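Local coordinates for protein D-mannose isomerase (Marinomonas mediterranea, PDB 5X32) that catalyses the reversible isomerization of D-mannose to D-fructose and, less efficiently, isomerizes D-lyxose, while leaving D-glucose untouched, at residues 272-275 with 276-280; 320-323 with 324-328; 329-332 with 333-336. One frame throughout, in Å; residues are numbered along the deposited sequence.

Interaction 1 (272-275 with 276-280); sequences LPKA and KYLFD
Lys274 crosses obliquely over Leu278, four residues on, with its CG and brings its NZ beside Tyr277, three residues on. CG lies 4.2 Å from Leu278 CD1, while NZ comes obliquely to the Tyr277 ring, 4.2 Å from CD1. The lysine starts with CG turned away from its own backbone N (chi1 -172°) and bends at chi2, which carries the amine out beside the ring. A long aliphatic chain with a charged end suits this border of buried and open surface: the first part of the chain packs on Leu278, and NZ goes on to bond the carbonyl oxygen of Asn217, as Tyr277 OH bonds that of Ser216. Leu278 CG also rests on the carbonyl oxygen of Lys274, 3.5 Å away, the same oxygen that accepts the nearly straight bond from Leu278 N (2.9 Å, 174°).

The neighbouring i to i+4 bonds run from Lys276 N to Leu272 O, from Tyr277 N to Pro273 O and from Phe279 N to Ala275 O. Pro273 has no N-H to give, a small cost in the first turn of a helix. Ala275, small enough for a close approach, and the bulkier Leu272 both touch Leu260 of helix 249-265. This is the i, i+3 and i, i+4 side-chain spacing of an amphipathic alpha-helix, here helix 271-286 in the alpha/alpha-barrel of the N-acylglucosamine 2-epimerase family.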
loop_
_atom_site.group_PDB
_atom_site.type_symbol
_atom_site.label_atom_id
_atom_site.label_comp_id
_atom_site.label_asym_id
_atom_site.label_seq_id
_atom_site.Cartn_x
_atom_site.Cartn_y
_atom_site.Cartn_z
ATOM N N LEU A 272 10.011 0.310 17.969
ATOM C CA LEU A 272 10.987 -0.663 17.497
ATOM C C LEU A 272 10.768 -2.066 18.060
ATOM O O LEU A 272 10.833 -3.022 17.304
ATOM C CB LEU A 272 12.406 -0.189 17.801
ATOM C CG LEU A 272 13.492 -1.112 17.270
ATOM C CD1 LEU A 272 13.350 -1.227 15.759
ATOM C CD2 LEU A 272 14.853 -0.551 17.614
ATOM N N PRO A 273 10.524 -2.211 19.383
ATOM C CA PRO A 273 10.234 -3.581 19.822
ATOM C C PRO A 273 8.975 -4.181 19.177
ATOM O O PRO A 273 8.930 -5.392 18.938
ATOM C CB PRO A 273 10.045 -3.437 21.335
ATOM C CG PRO A 273 10.847 -2.258 21.687
ATOM C CD PRO A 273 10.769 -1.318 20.531
ATOM N N LYS A 274 7.955 -3.368 18.928
ATOM C CA LYS A 274 6.744 -3.906 18.321
ATOM C C LYS A 274 6.999 -4.292 16.851
ATOM O O LYS A 274 6.608 -5.386 16.418
ATOM C CB LYS A 274 5.586 -2.922 18.454
ATOM C CG LYS A 274 4.250 -3.499 18.010
ATOM C CD LYS A 274 3.827 -4.705 18.871
ATOM C CE LYS A 274 2.345 -5.073 18.661
ATOM N NZ LYS A 274 1.877 -6.353 19.289
ATOM N N ALA A 275 7.654 -3.408 16.095
ATOM C CA ALA A 275 8.063 -3.715 14.722
ATOM C C ALA A 275 8.871 -5.020 14.685
ATOM O O ALA A 275 8.655 -5.910 13.840
ATOM C CB ALA A 275 8.878 -2.550 14.120
ATOM N N LYS A 276 9.807 -5.111 15.622
ATOM C CA LYS A 276 10.692 -6.244 15.717
ATOM C C LYS A 276 9.856 -7.504 15.967
ATOM O O LYS A 276 10.018 -8.533 15.299
ATOM C CB LYS A 276 11.710 -5.993 16.831
ATOM C CG LYS A 276 13.016 -6.661 16.589
ATOM C CD LYS A 276 13.977 -6.723 17.776
ATOM C CE LYS A 276 14.570 -5.387 18.194
ATOM N NZ LYS A 276 15.789 -5.670 19.048
ATOM N N TYR A 277 8.880 -7.378 16.857
ATOM C CA TYR A 277 8.053 -8.519 17.257
ATOM C C TYR A 277 7.159 -9.037 16.120
ATOM O O TYR A 277 7.202 -10.231 15.778
ATOM C CB TYR A 277 7.196 -8.127 18.465
ATOM C CG TYR A 277 6.232 -9.194 18.918
ATOM C CD1 TYR A 277 4.875 -9.137 18.585
ATOM C CD2 TYR A 277 6.672 -10.254 19.692
ATOM C CE1 TYR A 277 3.987 -10.122 19.012
ATOM C CE2 TYR A 277 5.802 -11.238 20.125
ATOM C CZ TYR A 277 4.466 -11.172 19.790
ATOM O OH TYR A 277 3.635 -12.175 20.237
ATOM N N LEU A 278 6.384 -8.119 15.528
ATOM C CA LEU A 278 5.502 -8.414 14.400
ATOM C C LEU A 278 6.278 -9.015 13.251
ATOM O O LEU A 278 5.870 -10.034 12.696
ATOM C CB LEU A 278 4.767 -7.161 13.929
ATOM C CG LEU A 278 3.707 -6.650 14.901
ATOM C CD1 LEU A 278 3.130 -5.333 14.423
ATOM C CD2 LEU A 278 2.608 -7.693 15.047
ATOM N N PHE A 279 7.398 -8.404 12.883
ATOM C CA PHE A 279 8.137 -8.960 11.763
ATOM C C PHE A 279 8.655 -10.364 12.076
ATOM O O PHE A 279 8.457 -11.272 11.270
ATOM C CB PHE A 279 9.312 -8.070 11.372
ATOM C CG PHE A 279 10.035 -8.541 10.144
ATOM C CD1 PHE A 279 9.728 -8.010 8.897
ATOM C CD2 PHE A 279 11.030 -9.510 10.234
ATOM C CE1 PHE A 279 10.395 -8.449 7.754
ATOM C CE2 PHE A 279 11.685 -9.963 9.105
ATOM C CZ PHE A 279 11.372 -9.429 7.861
ATOM N N ASP A 280 9.288 -10.547 13.239
ATOM C CA ASP A 280 9.876 -11.851 13.565
ATOM C C ASP A 280 8.811 -12.929 13.522
ATOM O O ASP A 280 8.990 -13.978 12.891
ATOM C CB ASP A 280 10.534 -11.842 14.947
ATOM C CG ASP A 280 11.776 -10.967 14.996
ATOM O OD1 ASP A 280 12.344 -10.681 13.909
ATOM O OD2 ASP A 280 12.195 -10.593 16.120
#

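Interaction 2 (320-323 with 324-328); sequences AAWL and LYKAT
Trp322 turns its CG away from the backbone N (chi1 -173°), and Tyr325 does likewise, whereas Lys326 places CG opposite its carbonyl carbon (chi1 -58°) and folds again at chi2 and chi3. These rotations gather an indole, a phenol and an aliphatic chain along one side of helix 311-328, an i, i+3, i+4 cluster in the alpha/alpha-barrel of the epimerase family.

Tyr325 approaches one face of the indole off-centre: its CD2 sits 4.1 Å from Trp322 CZ3, near the rim of the six-membered ring. The two ring planes are inclined at 57°, an oblique meeting. Lys326 runs alongside the indole in the same direction, with CG 3.6 Å from Trp322 NE1 and CD 3.9 Å from CE2. Lysine fits because its methylenes can run alongside the indole while the amine extends beyond them. Neither ring leaves its polar atom to this cluster: Trp322 NE1 bonds Thr391 OG1, and Tyr325 OH bonds Glu331 OE2.

The backbone beneath is regular helix. Trp322 O accepts from Lys326 N at 2.9 Å and only weakly from Tyr325 N, which bonds chiefly to Ala321 O, while Leu323 O takes Ala327 N. Ala320 and Ala321 are small enough to let Phe279 of helix 271-286 come close, and Leu323 and Leu324 pack against Leu260 of helix 249-265.

At the C-terminal end Thr328 turns its hydroxyl back on the preceding turn; a hydroxyl one carbon beyond CB is short enough to reach there. Its OG1 donates to Leu324 O at 2.7 Å, the donor OG1 tilted from the Leu324 carbonyl plane.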
loop_
_atom_site.group_PDB
_atom_site.type_symbol
_atom_site.label_atom_id
_atom_site.label_comp_id
_atom_site.label_asym_id
_atom_site.label_seq_id
_atom_site.Cartn_x
_atom_site.Cartn_y
_atom_site.Cartn_z
ATOM N N ALA A 320 10.152 -3.637 5.320
ATOM C CA ALA A 320 10.140 -3.744 6.757
ATOM C C ALA A 320 11.493 -4.284 7.209
ATOM O O ALA A 320 12.094 -3.758 8.160
ATOM C CB ALA A 320 9.003 -4.634 7.217
ATOM N N ALA A 321 11.977 -5.312 6.508
ATOM C CA ALA A 321 13.254 -5.933 6.855
ATOM C C ALA A 321 14.386 -4.932 6.770
ATOM O O ALA A 321 15.268 -4.918 7.630
ATOM C CB ALA A 321 13.546 -7.119 5.957
ATOM N N TRP A 322 14.382 -4.109 5.718
ATOM C CA TRP A 322 15.481 -3.161 5.563
ATOM C C TRP A 322 15.482 -2.151 6.680
ATOM O O TRP A 322 16.541 -1.812 7.218
ATOM C CB TRP A 322 15.436 -2.426 4.231
ATOM C CG TRP A 322 16.668 -1.589 4.046
ATOM C CD1 TRP A 322 16.764 -0.237 4.160
ATOM C CD2 TRP A 322 17.992 -2.065 3.774
ATOM N NE1 TRP A 322 18.063 0.164 3.943
ATOM C CE2 TRP A 322 18.835 -0.941 3.706
ATOM C CE3 TRP A 322 18.542 -3.332 3.564
ATOM C CZ2 TRP A 322 20.196 -1.045 3.441
ATOM C CZ3 TRP A 322 19.892 -3.433 3.304
ATOM C CH2 TRP A 322 20.704 -2.299 3.244
ATOM N N LEU A 323 14.296 -1.656 7.012
ATOM C CA LEU A 323 14.190 -0.681 8.084
ATOM C C LEU A 323 14.653 -1.296 9.396
ATOM O O LEU A 323 15.401 -0.684 10.138
ATOM C CB LEU A 323 12.752 -0.152 8.200
ATOM C CG LEU A 323 12.361 0.652 6.952
ATOM C CD1 LEU A 323 10.922 1.142 6.993
ATOM C CD2 LEU A 323 13.323 1.801 6.779
ATOM N N LEU A 324 14.266 -2.539 9.627
ATOM C CA LEU A 324 14.626 -3.249 10.841
ATOM C C LEU A 324 16.131 -3.416 10.942
ATOM O O LEU A 324 16.727 -3.323 12.029
ATOM C CB LEU A 324 13.945 -4.607 10.843
ATOM C CG LEU A 324 12.532 -4.535 11.389
ATOM C CD1 LEU A 324 11.936 -5.896 11.236
ATOM C CD2 LEU A 324 12.570 -4.111 12.868
ATOM N N TYR A 325 16.753 -3.631 9.791
ATOM C CA TYR A 325 18.180 -3.846 9.781
ATOM C C TYR A 325 18.877 -2.513 10.049
ATOM O O TYR A 325 19.884 -2.477 10.765
ATOM C CB TYR A 325 18.637 -4.476 8.466
ATOM C CG TYR A 325 20.133 -4.446 8.313
ATOM C CD1 TYR A 325 20.959 -5.145 9.189
ATOM C CD2 TYR A 325 20.725 -3.672 7.329
ATOM C CE1 TYR A 325 22.337 -5.092 9.068
ATOM C CE2 TYR A 325 22.089 -3.614 7.201
ATOM C CZ TYR A 325 22.895 -4.322 8.068
ATOM O OH TYR A 325 24.261 -4.253 7.928
ATOM N N LYS A 326 18.345 -1.413 9.510
ATOM C CA LYS A 326 18.959 -0.117 9.804
ATOM C C LYS A 326 18.792 0.235 11.282
ATOM O O LYS A 326 19.699 0.789 11.902
ATOM C CB LYS A 326 18.390 1.003 8.934
ATOM C CG LYS A 326 18.526 0.771 7.450
ATOM C CD LYS A 326 19.989 0.641 7.041
ATOM C CE LYS A 326 20.742 1.955 7.136
ATOM N NZ LYS A 326 22.173 1.751 6.755
ATOM N N ALA A 327 17.631 -0.095 11.836
ATOM C CA ALA A 327 17.295 0.240 13.216
ATOM C C ALA A 327 18.087 -0.553 14.249
ATOM O O ALA A 327 18.411 -0.040 15.311
ATOM C CB ALA A 327 15.818 0.009 13.444
ATOM N N THR A 328 18.453 -1.781 13.917
ATOM C CA THR A 328 18.996 -2.668 14.930
ATOM C C THR A 328 20.419 -3.107 14.638
ATOM O O THR A 328 21.159 -3.457 15.561
ATOM C CB THR A 328 18.120 -3.921 15.068
ATOM O OG1 THR A 328 18.149 -4.650 13.832
ATOM C CG2 THR A 328 16.681 -3.531 15.378
#

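Interaction 3 (329-332 with 333-336); sequences KDET and YYKQ
Tyr333 and Asp330 meet at the start of helix 331-347, where capping bonds, a doubly bonded carbonyl and side-chain packing combine. Among the polar contacts, Asp330 is the N-cap. Its OD1 takes both the N-H and the hydroxyl of Thr332, N and OG1 each at 2.9 Å, from the same face of the carboxylate; OG1 comes on the syn side, the amide from well above the plane. Asp330 puts CG opposite its backbone N (chi1 -177°), which swings the carboxylate over the first turn, where its negative charge would probably also suit the helix dipole. With an alanine in place of Asp330, the Thr332 amide is likely to lose its capping acceptor and the hydroxyl would probably be free to turn.

Further along, Glu331 O is gripped from opposite faces of its plane by Lys335 N at 2.9 Å and by Lys335 NZ at 3.2 Å, the latter after the lysine chain curls back at chi3 and chi4. The Glu331 carboxylate stays beyond salt-bridge range of that amine, its OE2 being engaged by helix 311-328.

In the packing contacts, Asp330 CB lies obliquely to the Tyr333 ring, 3.8 Å from CD2. Glu331 runs alongside Tyr334, bringing OE1 3.7 Å from its CD2, with carboxylate and ring planes 52° apart. Thr332 CG2 keeps company with Gln336 OE1 at 3.7 Å.

Tyrosine suits position 333 because its ring can be buried while its hydroxyl bonds Asp280 of helix 271-286; the same ring touches Leu324 and Thr328, so the first turn of helix 331-347 packs against both helix 271-286 and helix 311-328.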
loop_
_atom_site.group_PDB
_atom_site.type_symbol
_atom_site.label_atom_id
_atom_site.label_comp_id
_atom_site.label_asym_id
_atom_site.label_seq_id
_atom_site.Cartn_x
_atom_site.Cartn_y
_atom_site.Cartn_z
ATOM N N LYS A 329 20.783 -3.079 13.352
ATOM C CA LYS A 329 22.054 -3.598 12.833
ATOM C C LYS A 329 22.160 -5.091 13.076
ATOM O O LYS A 329 23.207 -5.695 12.895
ATOM C CB LYS A 329 23.249 -2.861 13.424
ATOM C CG LYS A 329 23.204 -1.358 13.193
ATOM C CD LYS A 329 23.286 -0.978 11.703
ATOM C CE LYS A 329 23.253 0.548 11.508
ATOM N NZ LYS A 329 23.546 0.974 10.109
ATOM N N ASP A 330 21.055 -5.688 13.479
ATOM C CA ASP A 330 20.975 -7.128 13.540
ATOM C C ASP A 330 21.094 -7.660 12.109
ATOM O O ASP A 330 20.241 -7.360 11.271
ATOM C CB ASP A 330 19.660 -7.555 14.204
ATOM C CG ASP A 330 19.546 -9.058 14.366
ATOM O OD1 ASP A 330 20.378 -9.802 13.796
ATOM O OD2 ASP A 330 18.588 -9.505 15.040
ATOM N N GLU A 331 22.106 -8.489 11.846
ATOM C CA GLU A 331 22.351 -8.988 10.485
ATOM C C GLU A 331 21.327 -10.023 10.056
ATOM O O GLU A 331 21.242 -10.383 8.875
ATOM C CB GLU A 331 23.748 -9.580 10.364
ATOM C CG GLU A 331 24.822 -8.525 10.301
ATOM C CD GLU A 331 24.983 -7.974 8.910
ATOM O OE1 GLU A 331 24.760 -8.744 7.948
ATOM O OE2 GLU A 331 25.302 -6.768 8.775
ATOM N N THR A 332 20.529 -10.470 11.012
ATOM C CA THR A 332 19.393 -11.325 10.712
ATOM C C THR A 332 18.464 -10.665 9.691
ATOM O O THR A 332 18.040 -11.297 8.710
ATOM C CB THR A 332 18.603 -11.628 11.987
ATOM O OG1 THR A 332 19.444 -12.365 12.876
ATOM C CG2 THR A 332 17.361 -12.438 11.675
ATOM N N TYR A 333 18.153 -9.391 9.917
ATOM C CA TYR A 333 17.196 -8.719 9.063
ATOM C C TYR A 333 17.817 -8.475 7.693
ATOM O O TYR A 333 17.148 -8.629 6.680
ATOM C CB TYR A 333 16.724 -7.411 9.704
ATOM C CG TYR A 333 15.994 -7.665 10.993
ATOM C CD1 TYR A 333 14.861 -8.466 11.009
ATOM C CD2 TYR A 333 16.460 -7.155 12.211
ATOM C CE1 TYR A 333 14.192 -8.726 12.183
ATOM C CE2 TYR A 333 15.790 -7.413 13.396
ATOM C CZ TYR A 333 14.656 -8.201 13.371
ATOM O OH TYR A 333 13.961 -8.494 14.521
ATOM N N TYR A 334 19.105 -8.161 7.648
ATOM C CA TYR A 334 19.766 -8.019 6.360
ATOM C C TYR A 334 19.631 -9.319 5.579
ATOM O O TYR A 334 19.203 -9.314 4.417
ATOM C CB TYR A 334 21.238 -7.652 6.543
ATOM C CG TYR A 334 22.011 -7.535 5.251
ATOM C CD1 TYR A 334 21.879 -6.423 4.428
ATOM C CD2 TYR A 334 22.853 -8.565 4.835
ATOM C CE1 TYR A 334 22.594 -6.330 3.230
ATOM C CE2 TYR A 334 23.560 -8.484 3.650
ATOM C CZ TYR A 334 23.427 -7.369 2.845
ATOM O OH TYR A 334 24.133 -7.296 1.665
ATOM N N LYS A 335 19.962 -10.435 6.228
ATOM C CA LYS A 335 19.877 -11.735 5.571
ATOM C C LYS A 335 18.470 -12.029 5.073
ATOM O O LYS A 335 18.293 -12.636 4.005
ATOM C CB LYS A 335 20.347 -12.840 6.492
ATOM C CG LYS A 335 21.837 -13.072 6.373
ATOM C CD LYS A 335 22.322 -14.242 7.214
ATOM C CE LYS A 335 22.557 -13.773 8.613
ATOM N NZ LYS A 335 23.471 -12.602 8.514
ATOM N N GLN A 336 17.469 -11.611 5.843
ATOM C CA GLN A 336 16.086 -11.885 5.470
ATOM C C GLN A 336 15.634 -11.018 4.298
ATOM O O GLN A 336 14.841 -11.444 3.460
ATOM C CB GLN A 336 15.172 -11.696 6.670
ATOM C CG GLN A 336 15.201 -12.881 7.593
ATOM C CD GLN A 336 14.567 -12.594 8.926
ATOM O OE1 GLN A 336 14.609 -11.461 9.415
ATOM N NE2 GLN A 336 13.927 -13.601 9.505
#

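Interactions 1, 2 and 3 follow one another along the chain, on helix 271-286, helix 311-328 and the start of helix 331-347. The centre of interaction 2 lies about 10 Å from that of interaction 1 and about 8 Å from that of interaction 3; the outer two are about 13 Å apart. Phe279 joins the three, packing on Leu324 of interaction 2 and on Tyr333 and Gln336 of interaction 3. Only a short turn separates helix 311-328 from helix 331-347, and Thr328 OG1 bonds Asp330 N across it. The segments thus form one continuous patch of the alpha/alpha-barrel wall. Interaction 1 brings the side chain of Leu278 to about 9 Å from that of His251, a probable active-site residue; interaction 3 lies away from such sites.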